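Local coordinates for L-ornithine N(5)-monooxygenase (Pseudomonas aeruginosa, PDB 3S5W), which catalyses the FAD- and NADPH-dependent N5-hydroxylation of L-ornithine, the first step towards hydroxamate siderophores such as pyoverdin, at residues Phe272-Glu275 and Val276-Pro279; Glu294-Leu297 and Arg298-His301; Leu402-Asp405 and Glu406-Val410. All coordinates share one frame; numbering follows the deposited sequence.

Contact 1. Residues Phe272-Glu275 and Val276-Pro279. With ONH (N~5~-hydroxy-L-ornithine), chain E.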
# COMPACT_ATOMS: atom_id res chain seq x y z
N PHE A 272 -16.66 1.44 17.81
CA PHE A 272 -16.14 2.66 18.45
C PHE A 272 -14.67 2.89 18.06
O PHE A 272 -14.30 4.00 17.69
CB PHE A 272 -16.23 2.61 19.99
CG PHE A 272 -17.64 2.63 20.50
CD1 PHE A 272 -18.31 3.84 20.69
CD2 PHE A 272 -18.30 1.44 20.79
CE1 PHE A 272 -19.61 3.87 21.18
CE2 PHE A 272 -19.62 1.46 21.28
CZ PHE A 272 -20.26 2.67 21.47
N VAL A 273 -13.86 1.85 18.19
CA VAL A 273 -12.46 1.89 17.75
C VAL A 273 -12.35 2.33 16.28
O VAL A 273 -11.48 3.15 15.92
CB VAL A 273 -11.81 0.50 17.99
CG1 VAL A 273 -10.47 0.35 17.22
CG2 VAL A 273 -11.63 0.27 19.48
N ASN A 274 -13.26 1.82 15.44
CA ASN A 274 -13.17 2.08 14.00
C ASN A 274 -13.39 3.54 13.62
O ASN A 274 -13.06 3.96 12.49
CB ASN A 274 -14.10 1.17 13.18
CG ASN A 274 -13.51 0.85 11.80
OD1 ASN A 274 -12.38 0.37 11.70
ND2 ASN A 274 -14.27 1.11 10.75
N GLU A 275 -13.92 4.31 14.58
CA GLU A 275 -14.01 5.77 14.41
C GLU A 275 -12.64 6.45 14.19
O GLU A 275 -12.60 7.58 13.68
CB GLU A 275 -14.79 6.42 15.54
CG GLU A 275 -16.30 6.06 15.40
CD GLU A 275 -17.19 6.73 16.40
OE1 GLU A 275 -16.67 7.45 17.28
OE2 GLU A 275 -18.42 6.52 16.33
N VAL A 276 -11.55 5.78 14.54
CA VAL A 276 -10.18 6.33 14.30
C VAL A 276 -9.85 6.49 12.80
O VAL A 276 -8.88 7.19 12.43
CB VAL A 276 -9.07 5.52 15.07
CG1 VAL A 276 -8.79 4.16 14.44
CG2 VAL A 276 -7.77 6.29 15.20
N PHE A 277 -10.65 5.83 11.96
CA PHE A 277 -10.50 5.95 10.50
C PHE A 277 -11.42 6.98 9.86
O PHE A 277 -11.27 7.29 8.66
CB PHE A 277 -10.68 4.57 9.83
CG PHE A 277 -9.71 3.56 10.30
CD1 PHE A 277 -10.06 2.64 11.29
CD2 PHE A 277 -8.42 3.51 9.77
CE1 PHE A 277 -9.14 1.69 11.75
CE2 PHE A 277 -7.49 2.56 10.21
CZ PHE A 277 -7.86 1.64 11.21
N ALA A 278 -12.36 7.51 10.63
CA ALA A 278 -13.35 8.47 10.10
C ALA A 278 -12.64 9.77 9.65
O ALA A 278 -11.61 10.14 10.24
CB ALA A 278 -14.42 8.78 11.15
N PRO A 279 -13.17 10.43 8.61
CA PRO A 279 -12.55 11.70 8.18
C PRO A 279 -12.33 12.71 9.33
O PRO A 279 -11.29 13.37 9.36
CB PRO A 279 -13.54 12.25 7.15
CG PRO A 279 -14.10 10.98 6.48
CD PRO A 279 -14.23 9.98 7.68
C ONH E . -11.56 1.27 8.07
N ONH E . -10.93 -0.56 9.60
O ONH E . -12.74 0.85 8.27
CA ONH E . -10.43 0.44 8.62
CB ONH E . -9.66 -0.20 7.46
CD ONH E . -7.70 -1.57 6.88
NE ONH E . -6.59 -2.26 7.49
CG ONH E . -8.46 -0.95 8.03
OZ ONH E . -5.98 -3.26 6.76
OXT ONH E . -11.27 2.33 7.45
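Asn274 and Phe277 meet at the amino acid end (amine and carboxylate) of the bound N5-hydroxy-L-ornithine, and the contact is closely packed here. The OD1 of Asn274 lies 3.3 Å from CD1 of the Phe277 ring, the two side chains crossing at about a right angle with amide and ring planes 48° apart. The amide is held at both ends by the ligand: its OD1 accepts a 2.7 Å hydrogen bond from the ligand's amino N, while its ND2 donates to the ligand carboxylate O at 2.9 Å. Asparagine suits the place because one short, flat group offers an acceptor to the amine and a donor to the acid, and the pair of bonds fixes its rotation.

The Phe277 ring is sandwiched. The ligand CA stands over the centre of one face, 3.4 Å above the plane, and CG1 of Val276 covers the opposite face nearer the rim. Val276 has CG1 between its backbone N and carbonyl carbon (chi1 73°), which also brings that methyl to 3.2 Å from the Val273 O. All this happens where helix 271-274 runs out into a 3-10 turn: Val276 N, Phe277 N and Ala278 N donate to Val273 O, Asn274 O and Glu275 O, each three residues back, and the small CB of Ala278 lies against the Glu275 carbonyl, 3.3 Å from its O. The short turns carry Asn274 and Phe277 round to the same ligand, whose amino acid end this substrate-binding segment recognises. Lys89, Asn304 and Ser430 also hydrogen-bond to the ligand, and Leu428 packs on Phe277.

The solvent side is looser. Glu275 is exposed, its extended chain leading the carboxylate away from Val276-Pro279, so that little more than its CB and backbone takes part, and a charged residue fits there.

Contact 2. Residues Glu294-Leu297 and Arg298-His301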
# COMPACT_ATOMS: atom_id res chain seq x y z
N GLU A 294 1.66 10.59 18.83
CA GLU A 294 2.34 9.30 18.93
C GLU A 294 1.66 8.32 19.88
O GLU A 294 1.68 7.11 19.63
CB GLU A 294 3.82 9.50 19.28
CG GLU A 294 4.58 10.18 18.11
CD GLU A 294 5.84 10.91 18.54
OE1 GLU A 294 6.36 10.58 19.62
OE2 GLU A 294 6.32 11.81 17.78
N ARG A 295 1.08 8.84 20.96
CA ARG A 295 0.29 8.05 21.91
C ARG A 295 -0.96 7.43 21.24
O ARG A 295 -1.23 6.23 21.38
CB ARG A 295 -0.12 8.89 23.14
CG ARG A 295 -0.60 8.04 24.34
CD ARG A 295 -1.49 8.77 25.35
NE ARG A 295 -2.70 9.40 24.79
CZ ARG A 295 -3.80 8.76 24.38
NH1 ARG A 295 -3.90 7.43 24.41
NH2 ARG A 295 -4.82 9.47 23.91
N LEU A 296 -1.73 8.27 20.54
CA LEU A 296 -2.91 7.81 19.77
C LEU A 296 -2.53 6.72 18.77
O LEU A 296 -3.20 5.68 18.69
CB LEU A 296 -3.61 8.97 19.05
CG LEU A 296 -4.38 9.98 19.92
CD1 LEU A 296 -4.54 11.31 19.17
CD2 LEU A 296 -5.75 9.42 20.40
N LEU A 297 -1.42 6.91 18.06
CA LEU A 297 -1.00 5.91 17.06
C LEU A 297 -0.59 4.59 17.69
O LEU A 297 -0.89 3.52 17.13
CB LEU A 297 0.09 6.47 16.12
CG LEU A 297 -0.42 7.59 15.22
CD1 LEU A 297 0.75 8.43 14.64
CD2 LEU A 297 -1.30 7.06 14.08
N ARG A 298 0.10 4.65 18.84
CA ARG A 298 0.43 3.46 19.62
C ARG A 298 -0.86 2.76 20.12
O ARG A 298 -0.99 1.53 19.99
CB ARG A 298 1.29 3.87 20.81
CG ARG A 298 2.23 2.80 21.38
CD ARG A 298 3.56 3.45 21.91
NE ARG A 298 3.30 4.59 22.81
CZ ARG A 298 3.73 5.84 22.64
NH1 ARG A 298 4.51 6.17 21.61
NH2 ARG A 298 3.39 6.77 23.52
N GLU A 299 -1.79 3.55 20.69
CA GLU A 299 -3.04 2.99 21.24
C GLU A 299 -3.82 2.17 20.19
O GLU A 299 -4.41 1.14 20.49
CB GLU A 299 -3.95 4.09 21.79
CG GLU A 299 -5.21 3.56 22.55
CD GLU A 299 -6.20 4.65 23.00
OE1 GLU A 299 -5.82 5.85 23.04
OE2 GLU A 299 -7.38 4.33 23.31
N TYR A 300 -3.86 2.69 18.96
CA TYR A 300 -4.69 2.10 17.90
C TYR A 300 -3.87 1.33 16.85
O TYR A 300 -4.35 1.08 15.75
CB TYR A 300 -5.52 3.20 17.23
CG TYR A 300 -6.66 3.72 18.11
CD1 TYR A 300 -7.90 3.08 18.11
CD2 TYR A 300 -6.48 4.84 18.94
CE1 TYR A 300 -8.94 3.52 18.92
CE2 TYR A 300 -7.53 5.31 19.74
CZ TYR A 300 -8.76 4.64 19.72
OH TYR A 300 -9.82 5.08 20.50
N HIS A 301 -2.63 0.99 17.20
CA HIS A 301 -1.73 0.28 16.29
C HIS A 301 -2.38 -1.01 15.77
O HIS A 301 -2.23 -1.34 14.58
CB HIS A 301 -0.41 -0.05 17.01
CG HIS A 301 0.72 -0.39 16.08
ND1 HIS A 301 1.34 -1.63 16.08
CD2 HIS A 301 1.39 0.37 15.18
CE1 HIS A 301 2.32 -1.63 15.19
NE2 HIS A 301 2.37 -0.43 14.63
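The guanidinium of Arg295 and the carboxylate of Glu299 form a salt bridge one helical turn apart, with Arg295 NH1 2.8 Å from Glu299 OE1. This is an i to i+4 pair on the exposed side of helix 290-299, in the helix's last turn, where two long charged chains can close a bridge without leaving solvent. They run side by side, and their planes are 41° apart; the acid lies at the guanidinium edge, whereas NH1 meets OE1 from above the carboxylate plane. Glu299 reaches there extended, with CG anti to its backbone N (chi1 -172°), while Arg295 folds over at chi3. Glu292 binds the NE of the same arginine, so its positive charge is shared between two acids.

Along the same turn the helix keeps its regular backbone bonds: Arg298 N to Glu294 O, and Glu299 N to Arg295 O at 2.8 Å. Arg298 bends back at chi2 and chi3, which lays one face of its guanidinium over the Glu294 O and brings NH2 to 3.7 Å from Arg295 CA. The Glu294 carboxylate turns instead to His290.

Tyr300 is the first residue to leave helical geometry, yet its N still donates to Leu296 O, closing the final turn. Its ring packs on Val276 of the substrate site and on Leu424, which Leu297 also touches; a large aromatic suits this partly covered end. His301 follows, its ring meeting that of the NADP-binding Tyr305. The Leu296 O also lies at the edge of the Tyr300 ring, 3.4 Å from CD2.

Contact 3. Residues Leu402-Asp405 and Glu406-Val410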
# COMPACT_ATOMS: atom_id res chain seq x y z
N LEU A 402 3.72 19.98 1.14
CA LEU A 402 5.06 20.06 1.73
C LEU A 402 5.42 21.52 1.92
O LEU A 402 5.29 22.31 0.99
CB LEU A 402 6.11 19.41 0.80
CG LEU A 402 6.00 17.93 0.40
CD1 LEU A 402 7.35 17.34 -0.01
CD2 LEU A 402 5.41 17.13 1.54
N GLN A 403 5.84 21.88 3.13
CA GLN A 403 6.24 23.26 3.39
C GLN A 403 7.61 23.51 2.76
O GLN A 403 8.56 22.76 2.98
CB GLN A 403 6.20 23.64 4.89
CG GLN A 403 6.54 25.14 5.22
CD GLN A 403 5.77 26.22 4.37
OE1 GLN A 403 5.59 26.08 3.15
NE2 GLN A 403 5.36 27.30 5.03
N THR A 404 7.67 24.57 1.95
CA THR A 404 8.91 25.01 1.31
C THR A 404 9.23 26.45 1.75
O THR A 404 8.34 27.17 2.20
CB THR A 404 8.77 24.98 -0.23
OG1 THR A 404 7.92 26.04 -0.67
CG2 THR A 404 8.20 23.66 -0.74
N ASP A 405 10.49 26.88 1.60
CA ASP A 405 10.82 28.30 1.83
C ASP A 405 10.20 29.17 0.72
O ASP A 405 9.66 28.64 -0.26
CB ASP A 405 12.34 28.52 2.04
CG ASP A 405 13.17 28.28 0.77
OD1 ASP A 405 14.03 27.38 0.79
OD2 ASP A 405 12.97 29.01 -0.23
N GLU A 406 10.27 30.50 0.89
CA GLU A 406 9.61 31.46 -0.03
C GLU A 406 10.10 31.46 -1.50
O GLU A 406 9.35 31.88 -2.38
CB GLU A 406 9.57 32.89 0.56
CG GLU A 406 8.51 33.08 1.66
CD GLU A 406 8.15 34.56 1.93
OE1 GLU A 406 6.99 34.96 1.66
OE2 GLU A 406 9.02 35.33 2.40
N ARG A 407 11.32 30.98 -1.76
CA ARG A 407 11.84 30.87 -3.15
C ARG A 407 11.06 29.86 -4.02
O ARG A 407 10.99 29.99 -5.25
CB ARG A 407 13.32 30.46 -3.16
CG ARG A 407 14.33 31.53 -2.73
CD ARG A 407 15.70 30.90 -2.52
NE ARG A 407 15.70 30.00 -1.36
CZ ARG A 407 16.57 29.03 -1.13
NH1 ARG A 407 17.57 28.77 -1.96
NH2 ARG A 407 16.44 28.30 -0.03
N CYS A 408 10.49 28.85 -3.37
CA CYS A 408 9.74 27.82 -4.07
C CYS A 408 8.30 28.29 -4.26
O CYS A 408 7.54 28.41 -3.29
CB CYS A 408 9.82 26.51 -3.28
SG CYS A 408 9.51 24.99 -4.21
N LYS A 409 7.94 28.59 -5.50
CA LYS A 409 6.62 29.13 -5.86
C LYS A 409 5.64 28.02 -6.31
O LYS A 409 4.45 28.29 -6.55
CB LYS A 409 6.76 30.15 -6.99
CG LYS A 409 7.75 31.29 -6.72
CD LYS A 409 7.14 32.37 -5.83
CE LYS A 409 6.17 33.25 -6.63
NZ LYS A 409 5.47 34.23 -5.77
N VAL A 410 6.16 26.81 -6.45
CA VAL A 410 5.36 25.67 -6.90
C VAL A 410 4.79 24.95 -5.67
O VAL A 410 5.36 25.04 -4.58
CB VAL A 410 6.18 24.68 -7.74
CG1 VAL A 410 6.61 25.32 -9.05
CG2 VAL A 410 7.38 24.18 -6.97
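Thr404 packs against Cys408, its OG1 3.3 Å from Cys408 CB and its CG2 3.9 Å from Cys408 SG. Threonine fits because its two branches divide the work: the methyl packs on sulfur, and the hydroxyl, between backbone N and carbonyl carbon (chi1 72°), hydrogen-bonds to the Asp405 O. That carbonyl also accepts from Cys408 N at 3.2 Å, the two donors arriving from opposite faces of its plane.

The Asp405 carboxylate meets the Arg407 guanidinium obliquely, the planes only 11° apart. NH2 of Arg407 lies 2.7 Å from Asp405 OD1 in a salt bridge, and its NE is 3.1 Å from OD2, although both hydrogen bonds are bent and weak. The OD2 takes in addition the backbone N of Arg407 at 3.0 Å, which ties the acid to the third residue of the turn. Glu389 binds NH1, so the arginine joins two acids, while backbone bonds from Arg407 and Lys409 to Val162 link the loop to strand 161-171. The arrangement is an Asx turn (Asp405 OD2 to Arg407 N) combined with a type I beta turn from Asp405 to Cys408.

Overall arrangement
The three contacts follow one another along the chain. Contacts 1 and 2 are neighbours, their centres about 13 Å apart: the first ends helix 271-274, the second ends helix 290-299, with helix 279-287 between them. They touch where Tyr300 CD1 lies 3.9 Å from CG1 of both Val273 and Val276, so the two helix ends pack together, one beside the hydroxyornithine and the other leading toward NADP-binding Asn304 to Ser306. Contact 3 is remote, about 33 Å from contact 1 and 31 Å from contact 2 between centres; it belongs to the loop that leads into strand 411-414 and borders the sheet containing strand 161-171, away from the annotated sites.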